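Local atomic coordinates of putative aldo/keto reductase (Salmonella enterica subsp. enterica serovar Typhimurium, PDB entry 4R9O), a protein that probably acts as an NADP-dependent oxidoreductase of the aldo/keto reductase family, reducing carbonyl groups, although its own substrate is not established. Residues Phe20-Met32 with Ile57-Glu69. Numbering follows the deposited sequence.
Sequences FVMGYWRLMDWNM and IYGGYQCEAAFGE
Trp25 sets its CB squarely over the ring of Tyr58, 3.4 Å from the ring centroid and 5° off its normal, a CH-pi contact. Beyond CB, a chi1 of 85° tucks CG in between the two backbone branches and the indole leads off the face, its five-membered ring still edge-to-face with Tyr58. Tyr58 is probably the proton donor of this TIM-barrel reductase; its hydroxyl hydrogen-bonds Lys86 NZ. The segment Phe20-Met32 runs off strand 16-23 into the turn that follows it, and Ile57-Glu69 follows strand 51-53 into helix 63-73, so the connection after one barrel strand packs on the start of the helix that follows the neighbouring, parallel strand. Met28 points its CB toward Ile57-Glu69; CG meets Cys63 SG at 3.6 Å and Gly59 CA at 3.9 Å, then the chain bends so that SD reaches Gln62 CB at 3.9 Å and Ala66 CB at 4.1 Å, and CE ends near the same Gln62 CB, the two side chains crossing at about a right angle. Leu27 puts CD2 against Ala66 CB at 4.0 Å. Deeper in, Phe67 points its edge at the face of Tyr24, Phe67 CE1 lying 3.4 Å from Tyr24 CE2, in a T-shaped pair with planes at 68°, while Tyr24 OH hydrogen-bonds His44 of helix 34-46.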
loop_
_atom_site.group_PDB
_atom_site.type_symbol
_atom_site.label_atom_id
_atom_site.label_comp_id
_atom_site.label_asym_id
_atom_site.label_seq_id
_atom_site.Cartn_x
_atom_site.Cartn_y
_atom_site.Cartn_z
ATOM N N PHE C 20 -11.629 11.549 -32.504
ATOM C CA PHE C 20 -11.957 10.189 -32.096
ATOM C C PHE C 20 -11.213 9.194 -32.990
ATOM O O PHE C 20 -11.092 9.395 -34.193
ATOM C CB PHE C 20 -13.468 9.945 -32.152
ATOM C CG PHE C 20 -14.217 10.479 -30.962
ATOM C CD1 PHE C 20 -14.468 9.670 -29.866
ATOM C CD2 PHE C 20 -14.684 11.782 -30.945
ATOM C CE1 PHE C 20 -15.160 10.157 -28.762
ATOM C CE2 PHE C 20 -15.388 12.275 -29.852
ATOM C CZ PHE C 20 -15.625 11.457 -28.758
ATOM N N VAL C 21 -10.714 8.123 -32.384
ATOM C CA VAL C 21 -9.899 7.131 -33.082
ATOM C C VAL C 21 -10.581 5.767 -33.106
ATOM O O VAL C 21 -11.037 5.278 -32.070
ATOM C CB VAL C 21 -8.510 7.009 -32.410
ATOM C CG1 VAL C 21 -7.693 5.868 -33.026
ATOM C CG2 VAL C 21 -7.761 8.334 -32.511
ATOM N N MET C 22 -10.677 5.147 -34.282
ATOM C CA MET C 22 -11.229 3.790 -34.347
ATOM C C MET C 22 -10.148 2.760 -34.029
ATOM O O MET C 22 -9.165 2.640 -34.759
ATOM C CB MET C 22 -11.840 3.501 -35.722
ATOM C CG MET C 22 -12.589 2.174 -35.780
ATOM S SD MET C 22 -14.043 2.163 -34.702
ATOM C CE MET C 22 -13.907 0.546 -33.950
ATOM N N GLY C 23 -10.333 2.020 -32.938
ATOM C CA GLY C 23 -9.378 0.998 -32.520
ATOM C C GLY C 23 -9.757 -0.392 -33.029
ATOM O O GLY C 23 -10.920 -0.792 -32.973
ATOM N N TYR C 24 -8.771 -1.137 -33.519
ATOM C CA TYR C 24 -9.046 -2.417 -34.153
ATOM C C TYR C 24 -8.477 -3.625 -33.401
ATOM O O TYR C 24 -8.305 -4.696 -33.983
ATOM C CB TYR C 24 -8.523 -2.392 -35.596
ATOM C CG TYR C 24 -9.468 -1.671 -36.537
ATOM C CD1 TYR C 24 -10.577 -2.329 -37.070
ATOM C CD2 TYR C 24 -9.271 -0.336 -36.880
ATOM C CE1 TYR C 24 -11.459 -1.680 -37.919
ATOM C CE2 TYR C 24 -10.156 0.326 -37.737
ATOM C CZ TYR C 24 -11.245 -0.352 -38.253
ATOM O OH TYR C 24 -12.124 0.281 -39.111
ATOM N N TRP C 25 -8.232 -3.476 -32.100
ATOM C CA TRP C 25 -7.656 -4.582 -31.345
ATOM C C TRP C 25 -8.615 -5.764 -31.211
ATOM O O TRP C 25 -8.164 -6.892 -31.036
ATOM C CB TRP C 25 -7.177 -4.102 -29.963
ATOM C CG TRP C 25 -8.200 -4.057 -28.860
ATOM C CD1 TRP C 25 -8.425 -5.017 -27.906
ATOM C CD2 TRP C 25 -9.112 -2.991 -28.575
ATOM N NE1 TRP C 25 -9.429 -4.615 -27.055
ATOM C CE2 TRP C 25 -9.865 -3.375 -27.442
ATOM C CE3 TRP C 25 -9.364 -1.750 -29.164
ATOM C CZ2 TRP C 25 -10.857 -2.561 -26.891
ATOM C CZ3 TRP C 25 -10.347 -0.939 -28.611
ATOM C CH2 TRP C 25 -11.082 -1.349 -27.484
ATOM N N ARG C 26 -9.921 -5.514 -31.336
ATOM C CA ARG C 26 -10.950 -6.560 -31.220
ATOM C C ARG C 26 -11.454 -7.064 -32.574
ATOM O O ARG C 26 -12.436 -7.802 -32.627
ATOM C CB ARG C 26 -12.156 -6.046 -30.420
ATOM C CG ARG C 26 -11.856 -5.674 -28.981
ATOM C CD ARG C 26 -12.162 -6.824 -28.029
ATOM N NE ARG C 26 -13.600 -6.988 -27.813
ATOM C CZ ARG C 26 -14.209 -8.158 -27.649
ATOM N NH1 ARG C 26 -15.521 -8.204 -27.460
ATOM N NH2 ARG C 26 -13.512 -9.283 -27.672
ATOM N N LEU C 27 -10.798 -6.650 -33.654
ATOM C CA LEU C 27 -11.267 -6.934 -35.010
ATOM C C LEU C 27 -11.613 -8.400 -35.260
ATOM O O LEU C 27 -12.659 -8.692 -35.838
ATOM C CB LEU C 27 -10.227 -6.480 -36.035
ATOM C CG LEU C 27 -10.562 -6.731 -37.515
ATOM C CD1 LEU C 27 -11.983 -6.288 -37.871
ATOM C CD2 LEU C 27 -9.557 -6.011 -38.396
ATOM N N MET C 28 -10.753 -9.320 -34.835
ATOM C CA MET C 28 -10.996 -10.742 -35.081
ATOM C C MET C 28 -12.292 -11.241 -34.418
ATOM O O MET C 28 -12.952 -12.146 -34.936
ATOM C CB MET C 28 -9.804 -11.590 -34.599
ATOM C CG MET C 28 -8.456 -11.191 -35.198
ATOM S SD MET C 28 -8.484 -11.017 -37.007
ATOM C CE MET C 28 -8.854 -12.697 -37.506
ATOM N N ASP C 29 -12.659 -10.645 -33.284
ATOM C CA ASP C 29 -13.856 -11.063 -32.553
ATOM C C ASP C 29 -15.146 -10.585 -33.227
ATOM O O ASP C 29 -16.218 -11.107 -32.942
ATOM C CB ASP C 29 -13.825 -10.550 -31.108
ATOM C CG ASP C 29 -12.629 -11.072 -30.311
ATOM O OD1 ASP C 29 -11.974 -12.042 -30.747
ATOM O OD2 ASP C 29 -12.351 -10.503 -29.236
ATOM N N TRP C 30 -15.046 -9.590 -34.106
ATOM C CA TRP C 30 -16.228 -9.058 -34.797
ATOM C C TRP C 30 -16.750 -10.025 -35.851
ATOM O O TRP C 30 -17.911 -9.935 -36.262
ATOM C CB TRP C 30 -15.925 -7.714 -35.462
ATOM C CG TRP C 30 -15.431 -6.649 -34.530
ATOM C CD1 TRP C 30 -15.431 -6.680 -33.167
ATOM C CD2 TRP C 30 -14.860 -5.391 -34.905
ATOM N NE1 TRP C 30 -14.897 -5.515 -32.666
ATOM C CE2 TRP C 30 -14.529 -4.711 -33.713
ATOM C CE3 TRP C 30 -14.597 -4.773 -36.134
ATOM C CZ2 TRP C 30 -13.946 -3.447 -33.715
ATOM C CZ3 TRP C 30 -14.020 -3.518 -36.135
ATOM C CH2 TRP C 30 -13.696 -2.868 -34.930
ATOM N N ASN C 31 -15.887 -10.937 -36.295
ATOM C CA ASN C 31 -16.231 -11.905 -37.340
ATOM C C ASN C 31 -16.726 -11.235 -38.627
ATOM O O ASN C 31 -17.794 -11.573 -39.153
ATOM C CB ASN C 31 -17.281 -12.898 -36.827
ATOM C CG ASN C 31 -16.742 -13.806 -35.735
ATOM O OD1 ASN C 31 -17.374 -13.991 -34.694
ATOM N ND2 ASN C 31 -15.563 -14.374 -35.967
ATOM N N MET C 32 -15.940 -10.286 -39.128
ATOM C CA MET C 32 -16.252 -9.589 -40.372
ATOM C C MET C 32 -15.519 -10.191 -41.567
ATOM O O MET C 32 -14.342 -10.546 -41.474
ATOM C CB MET C 32 -15.894 -8.105 -40.265
ATOM C CG MET C 32 -16.913 -7.226 -39.559
ATOM S SD MET C 32 -16.427 -5.481 -39.635
ATOM C CE MET C 32 -17.766 -4.711 -38.724
ATOM N N ILE C 57 0.724 -7.232 -32.305
ATOM C CA ILE C 57 0.248 -8.386 -31.539
ATOM C C ILE C 57 -1.274 -8.636 -31.558
ATOM O O ILE C 57 -1.717 -9.750 -31.251
ATOM C CB ILE C 57 0.666 -8.275 -30.059
ATOM C CG1 ILE C 57 -0.009 -7.068 -29.409
ATOM C CG2 ILE C 57 2.185 -8.201 -29.916
ATOM C CD1 ILE C 57 -0.226 -7.241 -27.916
ATOM N N TYR C 58 -2.072 -7.624 -31.908
ATOM C CA TYR C 58 -3.534 -7.724 -31.752
ATOM C C TYR C 58 -4.108 -8.935 -32.479
ATOM O O TYR C 58 -3.693 -9.262 -33.596
ATOM C CB TYR C 58 -4.233 -6.456 -32.253
ATOM C CG TYR C 58 -4.055 -5.231 -31.374
ATOM C CD1 TYR C 58 -3.688 -5.349 -30.034
ATOM C CD2 TYR C 58 -4.234 -3.956 -31.894
ATOM C CE1 TYR C 58 -3.516 -4.222 -29.236
ATOM C CE2 TYR C 58 -4.074 -2.833 -31.111
ATOM C CZ TYR C 58 -3.711 -2.966 -29.787
ATOM O OH TYR C 58 -3.546 -1.828 -29.028
ATOM N N GLY C 59 -5.046 -9.610 -31.820
ATOM C CA GLY C 59 -5.746 -10.737 -32.400
ATOM C C GLY C 59 -4.813 -11.894 -32.684
ATOM O O GLY C 59 -5.031 -12.666 -33.616
ATOM N N GLY C 60 -3.765 -12.014 -31.876
ATOM C CA GLY C 60 -2.801 -13.079 -32.056
ATOM C C GLY C 60 -2.004 -12.886 -33.331
ATOM O O GLY C 60 -1.799 -13.836 -34.087
ATOM N N TYR C 61 -1.560 -11.652 -33.560
ATOM C CA TYR C 61 -0.801 -11.275 -34.753
ATOM C C TYR C 61 -1.630 -11.481 -36.024
ATOM O O TYR C 61 -1.103 -11.916 -37.047
ATOM C CB TYR C 61 0.520 -12.066 -34.855
ATOM C CG TYR C 61 1.509 -11.815 -33.719
ATOM C CD1 TYR C 61 2.453 -10.795 -33.800
ATOM C CD2 TYR C 61 1.506 -12.611 -32.577
ATOM C CE1 TYR C 61 3.366 -10.561 -32.764
ATOM C CE2 TYR C 61 2.407 -12.389 -31.541
ATOM C CZ TYR C 61 3.337 -11.368 -31.644
ATOM O OH TYR C 61 4.235 -11.154 -30.623
ATOM N N GLN C 62 -2.917 -11.150 -35.966
ATOM C CA GLN C 62 -3.793 -11.348 -37.123
ATOM C C GLN C 62 -4.552 -10.108 -37.577
ATOM O O GLN C 62 -4.978 -10.040 -38.738
ATOM C CB GLN C 62 -4.820 -12.442 -36.835
ATOM C CG GLN C 62 -4.272 -13.837 -36.722
ATOM C CD GLN C 62 -5.369 -14.822 -36.369
ATOM O OE1 GLN C 62 -5.766 -14.932 -35.208
ATOM N NE2 GLN C 62 -5.885 -15.520 -37.372
ATOM N N CYS C 63 -4.755 -9.147 -36.675
ATOM C CA CYS C 63 -5.638 -8.016 -36.979
ATOM C C CYS C 63 -5.083 -7.116 -38.071
ATOM O O CYS C 63 -5.843 -6.634 -38.907
ATOM C CB CYS C 63 -5.918 -7.176 -35.728
ATOM S SG CYS C 63 -7.081 -7.936 -34.571
ATOM N N GLU C 64 -3.773 -6.875 -38.059
ATOM C CA GLU C 64 -3.167 -6.033 -39.096
ATOM C C GLU C 64 -3.451 -6.598 -40.486
ATOM O O GLU C 64 -3.895 -5.878 -41.376
ATOM C CB GLU C 64 -1.652 -5.894 -38.892
ATOM C CG GLU C 64 -1.247 -4.773 -37.938
ATOM C CD GLU C 64 0.264 -4.692 -37.736
ATOM O OE1 GLU C 64 0.969 -5.693 -38.007
ATOM O OE2 GLU C 64 0.746 -3.622 -37.297
ATOM N N ALA C 65 -3.214 -7.894 -40.653
ATOM C CA ALA C 65 -3.380 -8.541 -41.948
ATOM C C ALA C 65 -4.835 -8.553 -42.390
ATOM O O ALA C 65 -5.127 -8.461 -43.581
ATOM C CB ALA C 65 -2.832 -9.966 -41.904
ATOM N N ALA C 66 -5.748 -8.709 -41.438
ATOM C CA ALA C 66 -7.175 -8.678 -41.759
ATOM C C ALA C 66 -7.557 -7.289 -42.273
ATOM O O ALA C 66 -8.366 -7.148 -43.196
ATOM C CB ALA C 66 -8.010 -9.050 -40.552
ATOM N N PHE C 67 -6.945 -6.267 -41.692
ATOM C CA PHE C 67 -7.193 -4.899 -42.120
ATOM C C PHE C 67 -6.647 -4.649 -43.523
ATOM O O PHE C 67 -7.304 -4.018 -44.348
ATOM C CB PHE C 67 -6.573 -3.905 -41.137
ATOM C CG PHE C 67 -7.141 -2.523 -41.246
ATOM C CD1 PHE C 67 -8.288 -2.177 -40.545
ATOM C CD2 PHE C 67 -6.540 -1.573 -42.061
ATOM C CE1 PHE C 67 -8.824 -0.899 -40.647
ATOM C CE2 PHE C 67 -7.077 -0.291 -42.169
ATOM C CZ PHE C 67 -8.214 0.046 -41.455
ATOM N N GLY C 68 -5.449 -5.152 -43.794
ATOM C CA GLY C 68 -4.839 -4.995 -45.104
ATOM C C GLY C 68 -5.602 -5.673 -46.231
ATOM O O GLY C 68 -5.486 -5.282 -47.391
ATOM N N GLU C 69 -6.377 -6.701 -45.904
ATOM C CA GLU C 69 -7.226 -7.345 -46.901
ATOM C C GLU C 69 -8.341 -6.416 -47.354
ATOM O O GLU C 69 -8.727 -6.426 -48.521
ATOM C CB GLU C 69 -7.823 -8.637 -46.353
ATOM C CG GLU C 69 -6.819 -9.744 -46.129
ATOM C CD GLU C 69 -7.448 -10.967 -45.487
ATOM O OE1 GLU C 69 -8.605 -10.869 -45.014
ATOM O OE2 GLU C 69 -6.795 -12.034 -45.470
#